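Local coordinates for protein Vv2_1132 (Vibrio vulnificus CMCP6, PDB 5Y9S) that forms a tetramer and, as a LysR-type regulator, probably binds DNA to control transcription, with a regulatory domain of the periplasmic-binding-protein kind, at residues His107-Asn112 with Pro252-Glu257; Thr209-Val214 with Thr233-Leu238; Leu265-Glu270 with Glu274-Ile279. One frame throughout, in Å; residues are numbered along the deposited sequence.

All three contacts lie in the regulatory domain, which follows the N-terminal helix-turn-helix region and the long helix 67-90. Contact 1 opens first, at helix 107-112, and closes some 140 residues later at the turn after strand 248-252. Contact 2 falls wholly within that long loop: it joins the starts of helices 210-220 and 235-243 and touches contact 1 where E236 meets T108 and N112. Contact 3 comes after both and closes a short surface loop between strands 266-267 and 277-286. The second of these strands runs back past contact 2, where I279 packs on F210 and L211. No two contacts cross along the chain; contact 1 spans the most sequence.

Contact 1: residues His107-Asn112 with Pro252-Glu257; sequences HTLAVN and PMHVIE
H254 reaches from the turn after strand 248-252 to the end of helix 107-112, where it meets N112 and L109. With chi1 at 80°, CB carries CG between the backbone N and the carbonyl carbon, which swings the ring out across the gap. Beyond CG the two sides of the imidazole part company. On one side, ND1 is hydrogen-bonded to E180 of strand 172-186, an anchor that should limit rotation of the ring. On the other, H254 CD2 approaches the backbone at N112 O (3.5 Å). The fold gives this span its meaning: in the two-lobed regulatory domain of LysR proteins, helix 107-112 follows strand 100-105 of one lobe, while 252-257 follows a strand of the other, so the contact probably spans the two lobes at the cleft that binds effectors in relatives. The tip of the ring is turned to the first lobe. H254 NE2 lies 3.9 Å from N112 CG, and the side-chain amide of N112 stands at the ring edge with its plane 67° from that of the imidazole. H254 CE1 is 4.2 Å from L109 CD2, and the leucine crosses the histidine at about a right angle. V255, the next residue, supports the group from its own segment: its CG2 sits 3.5 Å above one face of the ring, offset toward the rim. The same methyl also touches the asparagine, with V255 CG2 at 3.7 Å from N112 CG. The turn itself is fixed by V255 N bonding to P252 O at 3.2 Å and I256 N to M253 O at 3.0 Å.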
# COMPACT_ATOMS: atom_id res chain seq x y z
N HIS D 107 -18.35 8.35 23.67
CA HIS D 107 -19.10 9.44 23.05
C HIS D 107 -20.24 9.92 23.94
O HIS D 107 -20.46 11.13 24.07
CB HIS D 107 -19.67 8.99 21.70
CG HIS D 107 -18.68 9.03 20.59
ND1 HIS D 107 -17.60 8.18 20.52
CD2 HIS D 107 -18.60 9.82 19.49
CE1 HIS D 107 -16.90 8.44 19.43
NE2 HIS D 107 -17.49 9.43 18.78
N THR D 108 -20.99 8.98 24.53
CA THR D 108 -22.16 9.37 25.31
C THR D 108 -21.76 10.23 26.49
O THR D 108 -22.32 11.31 26.71
CB THR D 108 -22.91 8.12 25.79
OG1 THR D 108 -22.06 7.33 26.62
CG2 THR D 108 -23.35 7.28 24.60
N LEU D 109 -20.75 9.79 27.25
CA LEU D 109 -20.34 10.54 28.43
C LEU D 109 -19.87 11.93 28.07
O LEU D 109 -20.00 12.86 28.87
CB LEU D 109 -19.24 9.77 29.17
CG LEU D 109 -19.62 8.42 29.79
CD1 LEU D 109 -18.43 7.83 30.51
CD2 LEU D 109 -20.80 8.61 30.74
N ALA D 110 -19.36 12.10 26.85
CA ALA D 110 -18.79 13.39 26.45
C ALA D 110 -19.83 14.50 26.31
O ALA D 110 -19.45 15.67 26.31
CB ALA D 110 -18.01 13.23 25.14
N VAL D 111 -21.12 14.18 26.18
CA VAL D 111 -22.12 15.21 25.95
C VAL D 111 -23.02 15.45 27.16
O VAL D 111 -23.45 16.58 27.38
CB VAL D 111 -22.97 14.94 24.68
CG1 VAL D 111 -22.09 14.49 23.53
CG2 VAL D 111 -24.06 13.93 24.93
N ASN D 112 -23.31 14.43 27.96
CA ASN D 112 -24.25 14.57 29.06
C ASN D 112 -23.60 14.41 30.42
O ASN D 112 -24.27 14.63 31.44
CB ASN D 112 -25.40 13.57 28.90
CG ASN D 112 -24.94 12.27 28.27
OD1 ASN D 112 -24.02 11.62 28.78
ND2 ASN D 112 -25.55 11.90 27.14
N PRO D 252 -29.47 5.72 31.63
CA PRO D 252 -28.93 6.24 32.89
C PRO D 252 -29.67 7.49 33.32
O PRO D 252 -30.06 8.31 32.49
CB PRO D 252 -27.46 6.54 32.54
CG PRO D 252 -27.16 5.64 31.40
CD PRO D 252 -28.42 5.52 30.61
N MET D 253 -29.87 7.63 34.63
CA MET D 253 -30.55 8.81 35.14
C MET D 253 -29.91 10.10 34.64
O MET D 253 -30.61 11.05 34.31
CB MET D 253 -30.59 8.83 36.68
CG MET D 253 -31.68 8.00 37.32
SD MET D 253 -33.29 8.73 37.04
CE MET D 253 -33.19 10.31 37.84
N HIS D 254 -28.57 10.15 34.58
CA HIS D 254 -27.95 11.45 34.33
C HIS D 254 -28.21 11.97 32.92
O HIS D 254 -27.99 13.16 32.66
CB HIS D 254 -26.43 11.38 34.59
CG HIS D 254 -25.65 10.78 33.47
ND1 HIS D 254 -25.33 9.44 33.42
CD2 HIS D 254 -25.11 11.34 32.37
CE1 HIS D 254 -24.63 9.20 32.32
NE2 HIS D 254 -24.49 10.34 31.66
N VAL D 255 -28.70 11.12 32.02
CA VAL D 255 -29.00 11.55 30.66
C VAL D 255 -30.38 12.17 30.53
O VAL D 255 -30.64 12.87 29.54
CB VAL D 255 -28.80 10.34 29.71
CG1 VAL D 255 -29.22 10.66 28.30
CG2 VAL D 255 -27.34 9.92 29.72
N ILE D 256 -31.26 12.00 31.52
CA ILE D 256 -32.66 12.40 31.39
C ILE D 256 -33.07 13.42 32.44
O ILE D 256 -34.27 13.62 32.66
CB ILE D 256 -33.59 11.18 31.44
CG1 ILE D 256 -33.30 10.38 32.70
CG2 ILE D 256 -33.39 10.32 30.23
CD1 ILE D 256 -34.32 9.30 33.03
N GLU D 257 -32.11 14.04 33.13
CA GLU D 257 -32.46 14.95 34.22
C GLU D 257 -33.43 16.03 33.76
O GLU D 257 -34.42 16.31 34.44
CB GLU D 257 -31.19 15.58 34.80
CG GLU D 257 -31.37 16.27 36.15
CD GLU D 257 -30.16 17.11 36.57
OE1 GLU D 257 -29.02 16.78 36.15
OE2 GLU D 257 -30.34 18.10 37.31

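Contact 2: residues Thr209-Val214 with Thr233-Leu238; sequences TFLSKV and TLSESL
T233 starts the contact with its methyl, which meets the methyl of T209 at a slant: the two CG2 atoms, T209 CG2 and T233 CG2, are 3.6 Å apart. T209 can offer its methyl because its chi1 of 60° turns OG1 back over its own helix, where it accepts from S212 N (3.2 Å to T209 OG1, N-H...O angle 155°). This is an N-cap bond, and the same hydroxyl is also hydrogen-bonded to S206 O, so its rotation is fixed. L234 follows at the N-cap position of helix 235-243, its CB directed away from T209-V214; its side chain packs on A110 of the second subunit. L234 O opens the helix by accepting from both S237 N at 2.9 Å and L238 N at 3.3 Å. S235 makes the second touch, S235 OG lying 3.7 Å from L211 CD1. That hydroxyl is not left to the leucine alone, since it is hydrogen-bonded to Y205 OH, on the strand that L211 also packs against. E236 and S237 turn to the assembly: E236 OE1 is hydrogen-bonded to NE2 of H107 of the second subunit, and S237 OG to the carbonyl O of A110 of that subunit. L238 drops its side chain onto L203 and Y205 of strand 199-205. Because strands 199-205, 225-232 and 248-252 run parallel with helices 210-220 and 235-243 linking them, the contact joins the N-terminal ends of the helices of two successive beta-alpha-beta crossovers, the Rossmann-like layering of a periplasmic-binding-protein lobe.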
# COMPACT_ATOMS: atom_id res chain seq x y z
N THR D 209 -21.70 -2.50 23.63
CA THR D 209 -21.57 -1.34 24.49
C THR D 209 -21.54 -1.82 25.94
O THR D 209 -22.04 -2.90 26.26
CB THR D 209 -22.75 -0.39 24.31
OG1 THR D 209 -23.96 -1.08 24.64
CG2 THR D 209 -22.83 0.08 22.88
N PHE D 210 -21.00 -0.99 26.82
CA PHE D 210 -21.10 -1.34 28.23
C PHE D 210 -22.56 -1.48 28.67
O PHE D 210 -22.91 -2.41 29.40
CB PHE D 210 -20.41 -0.31 29.10
CG PHE D 210 -20.64 -0.54 30.56
CD1 PHE D 210 -19.93 -1.52 31.23
CD2 PHE D 210 -21.60 0.19 31.26
CE1 PHE D 210 -20.15 -1.77 32.57
CE2 PHE D 210 -21.81 -0.04 32.62
CZ PHE D 210 -21.07 -1.01 33.27
N LEU D 211 -23.43 -0.55 28.23
CA LEU D 211 -24.77 -0.53 28.81
C LEU D 211 -25.59 -1.74 28.41
O LEU D 211 -26.45 -2.18 29.17
CB LEU D 211 -25.50 0.78 28.45
CG LEU D 211 -24.79 1.98 29.08
CD1 LEU D 211 -25.31 3.29 28.51
CD2 LEU D 211 -24.97 1.92 30.57
N SER D 212 -25.32 -2.29 27.23
CA SER D 212 -25.99 -3.53 26.85
C SER D 212 -25.61 -4.67 27.79
O SER D 212 -26.46 -5.48 28.19
CB SER D 212 -25.61 -3.89 25.42
OG SER D 212 -25.91 -5.23 25.12
N LYS D 213 -24.32 -4.77 28.11
CA LYS D 213 -23.83 -5.82 28.98
C LYS D 213 -24.31 -5.65 30.40
O LYS D 213 -24.22 -6.60 31.19
CB LYS D 213 -22.30 -5.84 28.92
CG LYS D 213 -21.78 -6.00 27.50
CD LYS D 213 -20.35 -5.53 27.38
CE LYS D 213 -19.81 -5.83 26.01
NZ LYS D 213 -20.49 -7.04 25.46
N VAL D 214 -24.85 -4.48 30.74
CA VAL D 214 -25.38 -4.20 32.07
C VAL D 214 -26.90 -4.37 32.06
O VAL D 214 -27.50 -4.87 33.02
CB VAL D 214 -24.95 -2.80 32.53
CG1 VAL D 214 -25.94 -2.18 33.49
CG2 VAL D 214 -23.63 -2.89 33.19
N THR D 233 -25.85 2.87 19.78
CA THR D 233 -24.83 3.00 20.81
C THR D 233 -25.03 4.24 21.67
O THR D 233 -24.33 4.40 22.68
CB THR D 233 -23.44 3.04 20.18
OG1 THR D 233 -23.42 4.03 19.12
CG2 THR D 233 -23.04 1.65 19.60
N LEU D 234 -25.95 5.12 21.30
CA LEU D 234 -26.01 6.48 21.83
C LEU D 234 -27.23 6.62 22.73
O LEU D 234 -28.36 6.65 22.24
CB LEU D 234 -26.04 7.51 20.70
CG LEU D 234 -24.86 7.37 19.74
CD1 LEU D 234 -25.00 8.26 18.55
CD2 LEU D 234 -23.54 7.65 20.48
N SER D 235 -26.97 6.72 24.04
CA SER D 235 -28.04 6.98 25.00
C SER D 235 -28.93 8.12 24.54
O SER D 235 -30.17 8.03 24.61
CB SER D 235 -27.44 7.30 26.38
OG SER D 235 -27.18 6.09 27.07
N GLU D 236 -28.32 9.19 24.03
CA GLU D 236 -29.07 10.38 23.65
C GLU D 236 -30.04 10.12 22.52
O GLU D 236 -31.04 10.84 22.39
CB GLU D 236 -28.10 11.51 23.27
CG GLU D 236 -26.81 11.55 24.15
CD GLU D 236 -25.77 10.49 23.77
OE1 GLU D 236 -25.23 10.54 22.66
OE2 GLU D 236 -25.52 9.57 24.58
N SER D 237 -29.79 9.10 21.70
CA SER D 237 -30.72 8.73 20.64
C SER D 237 -31.90 7.97 21.20
O SER D 237 -33.04 8.21 20.79
CB SER D 237 -30.03 7.88 19.57
OG SER D 237 -29.32 8.69 18.69
N LEU D 238 -31.64 7.03 22.11
CA LEU D 238 -32.73 6.36 22.79
C LEU D 238 -33.68 7.39 23.37
O LEU D 238 -34.91 7.30 23.20
CB LEU D 238 -32.20 5.45 23.89
CG LEU D 238 -31.35 4.31 23.35
CD1 LEU D 238 -30.66 3.65 24.52
CD2 LEU D 238 -32.18 3.31 22.56

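Contact 3: residues Leu265-Glu270 with Glu274-Ile279; sequences LVIAFE and EWQIPI
F269 and W275 meet as an offset edge-to-face pair: the benzo edge of the indole is directed at one face of the phenylalanine. The ring of F269 and the six-membered ring of W275 have centroids 5.2 Å apart and planes at 73°, so the indole comes in almost upright. W275 CZ3 stands over that face, and F269 CD2 lies 3.5 Å from both W275 CE3 and W275 CZ3. Seen from the indole, F269 CE2 lies in the plane of the tryptophan at its edge, with W275 CZ3 at 3.9 Å from it. The opposite face of the phenylalanine is covered by its neighbour in sequence, with A268 CB 4.0 Å above the ring plane and over its centre, so the ring is held between a methyl and an aromatic edge. F269 adopts a left-handed helical backbone conformation (phi 59°, psi 35°), which turns the chain just after strand 266-267. W275 is braced from outside the pair by L222, P223 and L224, and its carbonyl O is hydrogen-bonded to W250 NE1. A second, lighter touch lies nearer the strands. Q276, extended beyond CG, brings OE1 to 3.8 Å from I267 CG2, and the two side chains cross at about a right angle; Q276 also packs on K181 and V183. Backbone bonds pair V266 with V186, A268 with P184, I277 with V182 and I279 with E180, so strand 266-267 and the start of the long strand 277-286 both run antiparallel to 172-186 along the same edge, one after the other. The F269-W275 pair closes the surface loop between these successive strands, and the long antiparallel strands 172-186 and 277-286 are probably the crossover between the lobes, as in LysR regulatory domains.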
# COMPACT_ATOMS: atom_id res chain seq x y z
N LEU D 265 -40.75 12.74 29.82
CA LEU D 265 -40.51 11.32 30.02
C LEU D 265 -40.89 10.99 31.44
O LEU D 265 -40.74 11.82 32.34
CB LEU D 265 -39.05 10.92 29.78
CG LEU D 265 -38.56 10.85 28.35
CD1 LEU D 265 -37.05 10.77 28.33
CD2 LEU D 265 -39.19 9.64 27.63
N VAL D 266 -41.38 9.78 31.65
CA VAL D 266 -41.69 9.28 32.98
C VAL D 266 -40.98 7.95 33.17
O VAL D 266 -40.89 7.14 32.23
CB VAL D 266 -43.21 9.12 33.19
CG1 VAL D 266 -43.51 8.91 34.67
CG2 VAL D 266 -43.99 10.34 32.70
N ILE D 267 -40.48 7.72 34.38
CA ILE D 267 -39.97 6.41 34.73
C ILE D 267 -41.12 5.42 34.70
O ILE D 267 -42.22 5.70 35.20
CB ILE D 267 -39.29 6.45 36.11
CG1 ILE D 267 -38.01 7.29 36.04
CG2 ILE D 267 -39.00 5.05 36.61
CD1 ILE D 267 -37.51 7.73 37.39
N ALA D 268 -40.91 4.28 34.06
CA ALA D 268 -41.92 3.23 33.99
C ALA D 268 -41.67 2.19 35.08
O ALA D 268 -40.53 1.93 35.46
CB ALA D 268 -41.93 2.55 32.61
N PHE D 269 -42.75 1.60 35.57
CA PHE D 269 -42.67 0.57 36.61
C PHE D 269 -42.00 1.09 37.88
O PHE D 269 -41.28 0.36 38.56
CB PHE D 269 -41.96 -0.68 36.09
CG PHE D 269 -42.32 -1.05 34.68
CD1 PHE D 269 -43.65 -1.12 34.28
CD2 PHE D 269 -41.34 -1.32 33.74
CE1 PHE D 269 -43.99 -1.47 32.99
CE2 PHE D 269 -41.67 -1.68 32.44
CZ PHE D 269 -43.00 -1.76 32.07
N GLU D 270 -42.25 2.36 38.17
CA GLU D 270 -41.89 3.06 39.40
C GLU D 270 -41.92 2.13 40.60
O GLU D 270 -41.04 2.19 41.46
CB GLU D 270 -42.87 4.22 39.65
CG GLU D 270 -43.10 5.15 38.45
CD GLU D 270 -44.07 4.59 37.39
OE1 GLU D 270 -44.15 3.35 37.22
OE2 GLU D 270 -44.72 5.40 36.69
N GLU D 274 -36.18 -2.70 41.79
CA GLU D 274 -35.16 -3.67 41.42
C GLU D 274 -35.11 -3.94 39.92
O GLU D 274 -34.35 -4.82 39.50
CB GLU D 274 -35.36 -4.97 42.20
CG GLU D 274 -36.47 -5.84 41.66
CD GLU D 274 -37.83 -5.25 41.94
OE1 GLU D 274 -38.03 -4.70 43.04
OE2 GLU D 274 -38.71 -5.34 41.05
N TRP D 275 -35.91 -3.24 39.12
CA TRP D 275 -35.77 -3.19 37.67
C TRP D 275 -34.90 -2.04 37.22
O TRP D 275 -34.70 -1.85 36.01
CB TRP D 275 -37.15 -3.08 37.02
CG TRP D 275 -38.02 -4.27 37.25
CD1 TRP D 275 -37.82 -5.28 38.14
CD2 TRP D 275 -39.24 -4.57 36.57
NE1 TRP D 275 -38.83 -6.20 38.06
CE2 TRP D 275 -39.73 -5.78 37.10
CE3 TRP D 275 -39.98 -3.94 35.57
CZ2 TRP D 275 -40.91 -6.37 36.66
CZ3 TRP D 275 -41.15 -4.52 35.13
CH2 TRP D 275 -41.61 -5.73 35.68
N GLN D 276 -34.42 -1.24 38.16
CA GLN D 276 -33.48 -0.16 37.90
C GLN D 276 -32.08 -0.66 38.24
O GLN D 276 -31.83 -1.10 39.37
CB GLN D 276 -33.87 1.08 38.72
CG GLN D 276 -35.39 1.26 38.79
CD GLN D 276 -35.84 2.57 39.41
OE1 GLN D 276 -36.91 3.09 39.10
NE2 GLN D 276 -35.02 3.12 40.30
N ILE D 277 -31.18 -0.59 37.27
CA ILE D 277 -29.89 -1.27 37.34
C ILE D 277 -28.86 -0.28 37.86
O ILE D 277 -28.66 0.77 37.23
CB ILE D 277 -29.46 -1.83 35.99
CG1 ILE D 277 -30.54 -2.76 35.43
CG2 ILE D 277 -28.16 -2.56 36.15
CD1 ILE D 277 -30.47 -2.93 33.95
N PRO D 278 -28.16 -0.58 38.96
CA PRO D 278 -27.15 0.35 39.49
C PRO D 278 -25.91 0.39 38.61
O PRO D 278 -25.52 -0.61 38.00
CB PRO D 278 -26.81 -0.25 40.86
CG PRO D 278 -26.97 -1.71 40.66
CD PRO D 278 -28.17 -1.85 39.72
N ILE D 279 -25.26 1.55 38.59
CA ILE D 279 -24.14 1.79 37.69
C ILE D 279 -23.27 2.89 38.28
O ILE D 279 -23.77 3.82 38.93
CB ILE D 279 -24.66 2.13 36.27
CG1 ILE D 279 -23.80 1.48 35.22
CG2 ILE D 279 -24.78 3.63 36.03
CD1 ILE D 279 -24.49 1.51 33.92